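Local coordinates for carbohydrate binding module family 33 and 10 domain protein (Teredinibacter turnerae, PDB 6RW7) that is the copper-dependent catalytic domain of an AA10 lytic polysaccharide monooxygenase and probably oxidatively cleaves cellulose chains, at residues S6-Q11 / P87-N92; G57-K62 / F141-I146; A134-Q139 / R178-A183. All coordinates share one frame; numbering follows the deposited sequence. Where two conformers were deposited one is given.

Contact 1: S6-Q11 / P87-N92; sequences SPPSRQ and PVTSFN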
loop_
_atom_site.group_PDB
_atom_site.type_symbol
_atom_site.label_atom_id
_atom_site.label_comp_id
_atom_site.label_asym_id
_atom_site.label_seq_id
_atom_site.Cartn_x
_atom_site.Cartn_y
_atom_site.Cartn_z
ATOM N N SER A 6 2.340 6.515 -6.581
ATOM C CA SER A 6 1.279 7.487 -6.920
ATOM C C SER A 6 -0.061 6.779 -6.915
ATOM O O SER A 6 -0.184 5.773 -7.594
ATOM C CB SER A 6 1.530 8.125 -8.270
ATOM O OG SER A 6 0.501 9.055 -8.518
ATOM N N PRO A 7 -1.085 7.233 -6.160
ATOM C CA PRO A 7 -0.931 8.278 -5.146
ATOM C C PRO A 7 0.066 7.813 -4.087
ATOM O O PRO A 7 0.322 6.603 -3.944
ATOM C CB PRO A 7 -2.323 8.396 -4.536
ATOM C CG PRO A 7 -2.899 7.010 -4.769
ATOM C CD PRO A 7 -2.419 6.628 -6.153
ATOM N N PRO A 8 0.715 8.744 -3.371
ATOM C CA PRO A 8 1.826 8.355 -2.519
ATOM C C PRO A 8 1.368 7.511 -1.332
ATOM O O PRO A 8 0.608 7.970 -0.503
ATOM C CB PRO A 8 2.452 9.671 -2.051
ATOM C CG PRO A 8 1.362 10.698 -2.273
ATOM C CD PRO A 8 0.543 10.199 -3.444
ATOM N N SER A 9 1.925 6.308 -1.236
ATOM C CA SER A 9 1.690 5.385 -0.111
ATOM C C SER A 9 2.442 5.853 1.128
ATOM O O SER A 9 3.274 6.776 1.069
ATOM C CB SER A 9 2.134 3.978 -0.443
ATOM O OG SER A 9 3.545 3.921 -0.587
ATOM N N ARG A 10 2.199 5.169 2.232
ATOM C CA ARG A 10 2.951 5.443 3.476
ATOM C C ARG A 10 4.448 5.290 3.201
ATOM O O ARG A 10 5.236 6.038 3.807
ATOM C CB ARG A 10 2.492 4.516 4.596
ATOM C CG ARG A 10 1.073 4.816 5.050
ATOM C CD ARG A 10 0.591 3.980 6.204
ATOM N NE ARG A 10 -0.751 4.427 6.578
ATOM C CZ ARG A 10 -1.431 3.996 7.633
ATOM N NH1 ARG A 10 -0.933 3.063 8.443
ATOM N NH2 ARG A 10 -2.617 4.543 7.881
ATOM N N GLN A 11 4.826 4.304 2.392
ATOM C CA GLN A 11 6.252 4.032 2.085
ATOM C C GLN A 11 6.844 5.119 1.185
ATOM O O GLN A 11 8.052 5.390 1.285
ATOM C CB GLN A 11 6.357 2.689 1.376
ATOM C CG GLN A 11 5.928 1.537 2.255
ATOM C CD GLN A 11 4.841 0.728 1.616
ATOM O OE1 GLN A 11 3.729 1.232 1.447
ATOM N NE2 GLN A 11 5.138 -0.535 1.322
ATOM N N PRO A 87 0.698 11.301 6.625
ATOM C CA PRO A 87 0.444 12.231 5.537
ATOM C C PRO A 87 -0.711 11.733 4.664
ATOM O O PRO A 87 -0.789 10.554 4.376
ATOM C CB PRO A 87 1.744 12.262 4.704
ATOM C CG PRO A 87 2.795 11.661 5.613
ATOM C CD PRO A 87 2.067 10.747 6.573
ATOM N N VAL A 88 -1.581 12.650 4.241
ATOM C CA VAL A 88 -2.827 12.339 3.482
ATOM C C VAL A 88 -2.837 13.163 2.193
ATOM O O VAL A 88 -2.518 14.377 2.270
ATOM C CB VAL A 88 -4.074 12.656 4.325
ATOM C CG1 VAL A 88 -4.366 14.152 4.298
ATOM C CG2 VAL A 88 -5.297 11.868 3.875
ATOM N N THR A 89 -3.230 12.570 1.062
ATOM C CA THR A 89 -3.336 13.317 -0.200
ATOM C C THR A 89 -4.775 13.268 -0.686
ATOM O O THR A 89 -5.527 12.296 -0.485
ATOM C CB THR A 89 -2.231 12.957 -1.188
ATOM O OG1 THR A 89 -2.353 11.565 -1.416
ATOM C CG2 THR A 89 -0.837 13.291 -0.695
ATOM N N SER A 90 -5.145 14.372 -1.293
ATOM C CA SER A 90 -6.478 14.558 -1.903
ATOM C C SER A 90 -6.653 13.540 -3.029
ATOM O O SER A 90 -5.684 13.283 -3.749
ATOM C CB SER A 90 -6.648 15.960 -2.396
ATOM O OG SER A 90 -8.013 16.198 -2.699
ATOM N N PHE A 91 -7.843 12.966 -3.137
ATOM C CA PHE A 91 -8.076 11.897 -4.112
ATOM C C PHE A 91 -9.520 11.934 -4.561
ATOM O O PHE A 91 -10.373 12.386 -3.799
ATOM C CB PHE A 91 -7.705 10.565 -3.478
ATOM C CG PHE A 91 -7.356 9.461 -4.435
ATOM C CD1 PHE A 91 -6.347 9.621 -5.360
ATOM C CD2 PHE A 91 -7.988 8.235 -4.365
ATOM C CE1 PHE A 91 -6.003 8.596 -6.230
ATOM C CE2 PHE A 91 -7.644 7.210 -5.235
ATOM C CZ PHE A 91 -6.636 7.385 -6.146
ATOM N N ASN A 92 -9.758 11.380 -5.744
ATOM C CA ASN A 92 -11.101 11.347 -6.360
ATOM C C ASN A 92 -11.492 9.880 -6.610
ATOM O O ASN A 92 -10.633 9.009 -6.779
ATOM C CB ASN A 92 -11.161 12.173 -7.650
ATOM C CG ASN A 92 -11.005 13.675 -7.469
ATOM O OD1 ASN A 92 -11.573 14.269 -6.569
ATOM N ND2 ASN A 92 -10.271 14.315 -8.357
HETATM O O HOH W 1 -1.151 9.905 0.448
#
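Pro7 and Pro8, at the turn leading from strand 3-6 into helix 10-17, lie against the short edge strand 89-90, with the backbones closest at Pro7 and Thr89, whose CA atoms are 7.5 Å apart. This is the rim of the immunoglobulin-like beta-sandwich of the AA10 fold, where the strand that follows the N-terminal copper-binding histidine, His1, gives way to helix. A cis peptide bond before Pro7 bends the chain here, and the two prolines meet different partners. Pro7 presents its ring to Phe91: CG is 3.8 Å from Phe91 CE1 and 4.0 Å from CZ, an oblique apolar contact. The phenyl group gets there because Phe91 CG stands opposite the backbone N (chi1 -157°). Val199 and Val201 of strand 193-202, with Phe98 of strand 96-101, pack round this pair, which is buried between the two sheets. Nearer the surface, Pro8 turns its ring CG toward the methyl of Thr89, 3.7 Å from Thr89 CG2, and His13 of helix 10-17 touches both side chains. Just beyond, Ser9 takes the N-cap position of that helix; its OG is hydrogen-bonded to Gln12 N and takes a weak further bond from Gln11 N. No direct hydrogen bond joins the two segments. A water does so instead: it donates to Pro8 O and accepts from Thr89 OG1, each at 2.8 Å. With chi1 at 59°, OG1 sits between the backbone N and the carbonyl carbon, and from there its hydroxyl hydrogen is given to the water.

Contact 2: G57-K62 / F141-I146; sequences GRKVVK and FCDESI
Lys59 and Asp143 extend their side chains from opposite directions and meet in a salt bridge at the protein surface. The lysine comes from a loop and the aspartate from edge strand 142-145 of the larger sheet in this AA10 beta-sandwich. Lys59 NZ lies 2.9 Å from Asp143 OD2 and meets it on the syn side, 23° out of the carboxylate plane. A weak bond of 3.3 Å runs from Lys59 NZ to Asp143 OD1, so the ammonium group straddles both oxygens unequally. A bend at chi3 (-71°) turns the lysine CE and NZ onto the carboxylate, while CD, before the bend, lies 3.3 Å from Asp143 OD2. Asp143 CG is anti to the backbone N, chi1 -180°, and its CB points toward the loop. Within the loop, Val60 N and Val61 N both donate to Gly57 O, while Lys62 NZ reaches Arg58 O at 2.8 Å and Lys62 CD lies over one face of the Arg58 guanidinium. Lys59 NZ has a further, stronger partner in Glu113 of the neighbouring strand 111-118. One ammonium group thus serves two carboxylates on adjacent strands, and probably offsets part of the repulsion between them while tying the loop to the sheet.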
loop_
_atom_site.group_PDB
_atom_site.type_symbol
_atom_site.label_atom_id
_atom_site.label_comp_id
_atom_site.label_asym_id
_atom_site.label_seq_id
_atom_site.Cartn_x
_atom_site.Cartn_y
_atom_site.Cartn_z
ATOM N N GLY A 57 -2.087 -13.572 -0.151
ATOM C CA GLY A 57 -2.589 -12.275 0.317
ATOM C C GLY A 57 -3.992 -12.354 0.884
ATOM O O GLY A 57 -4.513 -13.463 1.146
ATOM N N ARG A 58 -4.592 -11.190 1.072
ATOM C CA ARG A 58 -5.847 -11.014 1.834
ATOM C C ARG A 58 -7.036 -11.755 1.197
ATOM O O ARG A 58 -7.940 -12.067 1.952
ATOM C CB ARG A 58 -6.141 -9.521 1.994
ATOM C CG ARG A 58 -7.442 -9.228 2.730
ATOM C CD ARG A 58 -7.432 -9.671 4.167
ATOM N NE ARG A 58 -8.767 -9.483 4.717
ATOM C CZ ARG A 58 -9.174 -9.900 5.911
ATOM N NH1 ARG A 58 -8.350 -10.555 6.719
ATOM N NH2 ARG A 58 -10.436 -9.704 6.278
ATOM N N LYS A 59 -7.040 -12.054 -0.091
ATOM C CA LYS A 59 -8.161 -12.844 -0.679
ATOM C C LYS A 59 -8.219 -14.211 -0.012
ATOM O O LYS A 59 -9.341 -14.763 0.054
ATOM C CB LYS A 59 -8.012 -12.988 -2.183
ATOM C CG LYS A 59 -8.282 -11.673 -2.909
ATOM C CD LYS A 59 -8.303 -11.837 -4.395
ATOM C CE LYS A 59 -6.932 -12.105 -4.972
ATOM N NZ LYS A 59 -7.007 -12.360 -6.431
ATOM N N VAL A 60 -7.078 -14.716 0.443
ATOM C CA VAL A 60 -6.949 -16.092 0.994
ATOM C C VAL A 60 -6.648 -16.046 2.490
ATOM O O VAL A 60 -7.237 -16.849 3.231
ATOM C CB VAL A 60 -5.885 -16.866 0.199
ATOM C CG1 VAL A 60 -5.583 -18.224 0.841
ATOM C CG2 VAL A 60 -6.337 -17.013 -1.240
ATOM N N VAL A 61 -5.680 -15.245 2.905
ATOM C CA VAL A 61 -5.106 -15.250 4.274
ATOM C C VAL A 61 -5.924 -14.263 5.101
ATOM O O VAL A 61 -5.752 -13.050 4.865
ATOM C CB VAL A 61 -3.625 -14.835 4.225
ATOM C CG1 VAL A 61 -3.035 -14.745 5.624
ATOM C CG2 VAL A 61 -2.823 -15.742 3.301
ATOM N N LYS A 62 -6.784 -14.729 6.006
ATOM C CA LYS A 62 -7.751 -13.850 6.716
ATOM C C LYS A 62 -7.318 -13.551 8.151
ATOM O O LYS A 62 -7.968 -12.711 8.788
ATOM C CB LYS A 62 -9.138 -14.490 6.733
ATOM C CG LYS A 62 -9.711 -14.744 5.359
ATOM C CD LYS A 62 -9.843 -13.481 4.545
ATOM C CE LYS A 62 -10.574 -13.737 3.260
ATOM N NZ LYS A 62 -10.613 -12.516 2.450
ATOM N N PHE A 141 -11.876 -3.841 -4.329
ATOM C CA PHE A 141 -12.569 -3.000 -5.337
ATOM C C PHE A 141 -11.853 -3.090 -6.683
ATOM O O PHE A 141 -12.441 -2.724 -7.693
ATOM C CB PHE A 141 -12.675 -1.556 -4.860
ATOM C CG PHE A 141 -11.392 -0.765 -4.847
ATOM C CD1 PHE A 141 -10.930 -0.129 -5.983
ATOM C CD2 PHE A 141 -10.660 -0.629 -3.683
ATOM C CE1 PHE A 141 -9.767 0.625 -5.957
ATOM C CE2 PHE A 141 -9.521 0.152 -3.635
ATOM C CZ PHE A 141 -9.057 0.749 -4.782
ATOM N N CYS A 142 -10.606 -3.562 -6.708
ATOM C CA CYS A 142 -9.832 -3.693 -7.953
ATOM C C CYS A 142 -8.964 -4.935 -7.800
ATOM O O CYS A 142 -8.322 -5.078 -6.763
ATOM C CB CYS A 142 -9.018 -2.427 -8.175
ATOM S SG CYS A 142 -8.113 -2.367 -9.743
ATOM N N ASP A 143 -9.035 -5.845 -8.755
ATOM C CA ASP A 143 -8.298 -7.129 -8.688
ATOM C C ASP A 143 -7.995 -7.481 -10.134
ATOM O O ASP A 143 -8.922 -7.888 -10.850
ATOM C CB ASP A 143 -9.094 -8.190 -7.930
ATOM C CG ASP A 143 -8.389 -9.533 -7.827
ATOM O OD1 ASP A 143 -7.278 -9.667 -8.335
ATOM O OD2 ASP A 143 -8.982 -10.427 -7.297
ATOM N N GLU A 144 -6.778 -7.179 -10.565
ATOM C CA GLU A 144 -6.381 -7.295 -11.976
ATOM C C GLU A 144 -5.237 -8.289 -12.040
ATOM O O GLU A 144 -4.179 -8.019 -11.430
ATOM C CB GLU A 144 -6.029 -5.930 -12.541
ATOM C CG GLU A 144 -7.217 -4.990 -12.564
ATOM C CD GLU A 144 -8.373 -5.366 -13.476
ATOM O OE1 GLU A 144 -8.239 -6.306 -14.303
ATOM O OE2 GLU A 144 -9.451 -4.750 -13.322
ATOM N N SER A 145 -5.414 -9.335 -12.837
ATOM C CA SER A 145 -4.376 -10.366 -13.025
ATOM C C SER A 145 -3.934 -10.441 -14.489
ATOM O O SER A 145 -4.665 -10.015 -15.416
ATOM C CB SER A 145 -4.851 -11.688 -12.501
ATOM O OG SER A 145 -5.911 -12.200 -13.282
ATOM N N ILE A 146 -2.716 -10.917 -14.669
ATOM C CA ILE A 146 -2.105 -11.193 -15.991
ATOM C C ILE A 146 -1.634 -12.641 -15.987
ATOM O O ILE A 146 -1.365 -13.201 -14.928
ATOM C CB ILE A 146 -0.938 -10.234 -16.313
ATOM C CG1 ILE A 146 0.148 -10.266 -15.239
ATOM C CG2 ILE A 146 -1.452 -8.827 -16.577
ATOM C CD1 ILE A 146 1.389 -9.526 -15.668
#

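Contact 3: A134-Q139 / R178-A183; sequences ADFEDQ and RHVIFA
Phe136 brings its ring to strand 178-187 at Val180 and Phe182, two residues whose CB atoms both point toward the 134-139 loop. Two neighbouring ring atoms make the contact. CE2 lies 3.7 Å from Phe182 CB and 3.5 Å from Val180 O, both approaching the ring obliquely, while CZ rests 3.9 Å from Val180 CG1. The apolar touches are thus accompanied by one close approach to a backbone carbonyl, and no hydrogen bond crosses between the segments. The side chains of Phe136 and Val180 meet at a slant, whereas those of Phe136 and Phe182 cross at about a right angle. Phe182 touches with its CB alone: CG is anti to the backbone N (chi1 161°), which carries the phenyl ring away from Phe136 to Trp133, with which it makes an edge-to-face pair. Phe196 and Cys198 of strand 193-202 also pack on Phe182. Val67 and Thr119 touch the side chain of Phe136.

In the next shell, Lys120 NZ bonds to Phe136 O and to Ala134 O, gripping the loop backbone before and at the aromatic residue. Asp135 pairs with Arg129 and Glu137 with Arg175, fixing the residues on either side of Phe136 in sequence. On the strand side, Thr119 OG1 takes part in hydrogen bonds with Val180 N and His179 ND1. Ile181 points away from the loop, toward the interior of the AA10 beta-sandwich, where it meets Phe98 of the other sheet. The loop connects strands 111-118 and 142-145 and lies across the outer face of the larger sheet, in which strand 178-187 runs antiparallel to both its neighbours, 111-118 and 193-202.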
loop_
_atom_site.group_PDB
_atom_site.type_symbol
_atom_site.label_atom_id
_atom_site.label_comp_id
_atom_site.label_asym_id
_atom_site.label_seq_id
_atom_site.Cartn_x
_atom_site.Cartn_y
_atom_site.Cartn_z
ATOM N N ALA A 134 -11.978 -5.035 10.227
ATOM C CA ALA A 134 -13.362 -4.522 10.322
ATOM C C ALA A 134 -13.459 -3.134 9.666
ATOM O O ALA A 134 -14.548 -2.748 9.281
ATOM C CB ALA A 134 -13.783 -4.470 11.770
ATOM N N ASP A 135 -12.350 -2.405 9.511
ATOM C CA ASP A 135 -12.347 -1.077 8.854
ATOM C C ASP A 135 -12.496 -1.219 7.336
ATOM O O ASP A 135 -12.835 -0.211 6.698
ATOM C CB ASP A 135 -11.047 -0.330 9.135
ATOM C CG ASP A 135 -10.841 0.036 10.592
ATOM O OD1 ASP A 135 -11.869 0.343 11.259
ATOM O OD2 ASP A 135 -9.654 0.060 11.049
ATOM N N PHE A 136 -12.199 -2.385 6.767
ATOM C CA PHE A 136 -12.047 -2.565 5.310
ATOM C C PHE A 136 -13.193 -3.368 4.727
ATOM O O PHE A 136 -13.786 -4.230 5.407
ATOM C CB PHE A 136 -10.732 -3.271 4.969
ATOM C CG PHE A 136 -9.566 -2.330 5.089
ATOM C CD1 PHE A 136 -8.908 -2.127 6.295
ATOM C CD2 PHE A 136 -9.127 -1.636 3.980
ATOM C CE1 PHE A 136 -7.871 -1.214 6.402
ATOM C CE2 PHE A 136 -8.088 -0.729 4.093
ATOM C CZ PHE A 136 -7.447 -0.543 5.290
ATOM N N GLU A 137 -13.504 -3.066 3.475
ATOM C CA GLU A 137 -14.419 -3.891 2.650
ATOM C C GLU A 137 -13.889 -5.330 2.618
ATOM O O GLU A 137 -12.644 -5.529 2.580
ATOM C CB GLU A 137 -14.511 -3.330 1.230
ATOM C CG GLU A 137 -15.193 -1.982 1.146
ATOM C CD GLU A 137 -15.615 -1.592 -0.263
ATOM O OE1 GLU A 137 -14.865 -1.914 -1.236
ATOM O OE2 GLU A 137 -16.706 -0.957 -0.388
ATOM N N ASP A 138 -14.794 -6.289 2.630
ATOM C CA ASP A 138 -14.426 -7.722 2.648
ATOM C C ASP A 138 -13.819 -8.148 1.319
ATOM O O ASP A 138 -13.047 -9.090 1.349
ATOM C CB ASP A 138 -15.654 -8.574 2.964
ATOM C CG ASP A 138 -16.137 -8.368 4.389
ATOM O OD1 ASP A 138 -15.330 -7.907 5.248
ATOM O OD2 ASP A 138 -17.323 -8.641 4.628
ATOM N N GLN A 139 -14.219 -7.535 0.211
ATOM C CA GLN A 139 -13.762 -7.907 -1.139
ATOM C C GLN A 139 -12.961 -6.747 -1.699
ATOM O O GLN A 139 -13.231 -5.581 -1.418
ATOM C CB GLN A 139 -14.950 -8.245 -2.043
ATOM C CG GLN A 139 -15.733 -9.471 -1.577
ATOM C CD GLN A 139 -14.914 -10.727 -1.681
ATOM O OE1 GLN A 139 -14.172 -10.924 -2.641
ATOM N NE2 GLN A 139 -15.011 -11.580 -0.674
ATOM N N ARG A 178 -11.812 10.887 4.992
ATOM C CA ARG A 178 -10.510 10.226 5.110
ATOM C C ARG A 178 -10.669 8.715 5.079
ATOM O O ARG A 178 -11.383 8.139 5.895
ATOM C CB ARG A 178 -9.765 10.643 6.369
ATOM C CG ARG A 178 -8.309 10.193 6.279
ATOM C CD ARG A 178 -7.347 10.936 7.139
ATOM N NE ARG A 178 -6.114 10.196 7.217
ATOM C CZ ARG A 178 -5.000 10.641 7.794
ATOM N NH1 ARG A 178 -3.920 9.876 7.801
ATOM N NH2 ARG A 178 -4.960 11.848 8.341
ATOM N N HIS A 179 -9.924 8.092 4.167
ATOM C CA HIS A 179 -9.973 6.640 3.906
ATOM C C HIS A 179 -8.568 6.086 3.756
ATOM O O HIS A 179 -7.583 6.854 3.702
ATOM C CB HIS A 179 -10.884 6.350 2.711
ATOM C CG HIS A 179 -12.312 6.543 3.076
ATOM N ND1 HIS A 179 -13.032 5.558 3.728
ATOM C CD2 HIS A 179 -13.118 7.632 2.993
ATOM C CE1 HIS A 179 -14.235 6.011 3.987
ATOM N NE2 HIS A 179 -14.316 7.311 3.575
ATOM N N VAL A 180 -8.493 4.765 3.710
ATOM C CA VAL A 180 -7.214 4.063 3.460
ATOM C C VAL A 180 -7.438 3.047 2.361
ATOM O O VAL A 180 -8.459 2.338 2.382
ATOM C CB VAL A 180 -6.688 3.366 4.721
ATOM C CG1 VAL A 180 -5.372 2.691 4.407
ATOM C CG2 VAL A 180 -6.530 4.325 5.887
ATOM N N ILE A 181 -6.488 2.990 1.441
ATOM C CA ILE A 181 -6.426 1.912 0.422
ATOM C C ILE A 181 -5.309 0.956 0.831
ATOM O O ILE A 181 -4.195 1.408 1.109
ATOM C CB ILE A 181 -6.257 2.518 -0.982
ATOM C CG1 ILE A 181 -7.519 3.299 -1.344
ATOM C CG2 ILE A 181 -5.915 1.443 -2.013
ATOM C CD1 ILE A 181 -7.411 4.169 -2.567
ATOM N N PHE A 182 -5.628 -0.332 0.895
ATOM C CA PHE A 182 -4.679 -1.422 1.206
ATOM C C PHE A 182 -4.473 -2.197 -0.100
ATOM O O PHE A 182 -5.452 -2.679 -0.694
ATOM C CB PHE A 182 -5.205 -2.272 2.370
ATOM C CG PHE A 182 -4.547 -3.623 2.436
ATOM C CD1 PHE A 182 -3.299 -3.743 3.008
ATOM C CD2 PHE A 182 -5.131 -4.743 1.875
ATOM C CE1 PHE A 182 -2.645 -4.956 3.042
ATOM C CE2 PHE A 182 -4.477 -5.964 1.908
ATOM C CZ PHE A 182 -3.235 -6.055 2.479
ATOM N N ALA A 183 -3.230 -2.315 -0.557
ATOM C CA ALA A 183 -2.928 -2.872 -1.883
ATOM C C ALA A 183 -1.841 -3.933 -1.804
ATOM O O ALA A 183 -0.927 -3.849 -0.973
ATOM C CB ALA A 183 -2.500 -1.770 -2.817
#

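Overall arrangement
All three contacts reach the larger, mixed sheet of the AA10 beta-sandwich. Contact 1 opens and closes the span from residue 6 to 92 before contact 3 begins, whereas the segments of contact 2 alternate with those of both others. Contacts 1 and 2 lie on opposite sides of the chain's centre, their own centres 21 Å and their nearest atoms about 7 Å apart. Contact 3 lies 14 Å from contact 1 and 13 Å from contact 2, centre to centre, and touches both: Val88 packs on Arg178 and Phe91 on Ile181, while Arg58 meets Phe182 and Phe141 meets Ile181. Strand 178-187 thus lies between the other two contacts, with residues touching each, within one compact catalytic domain.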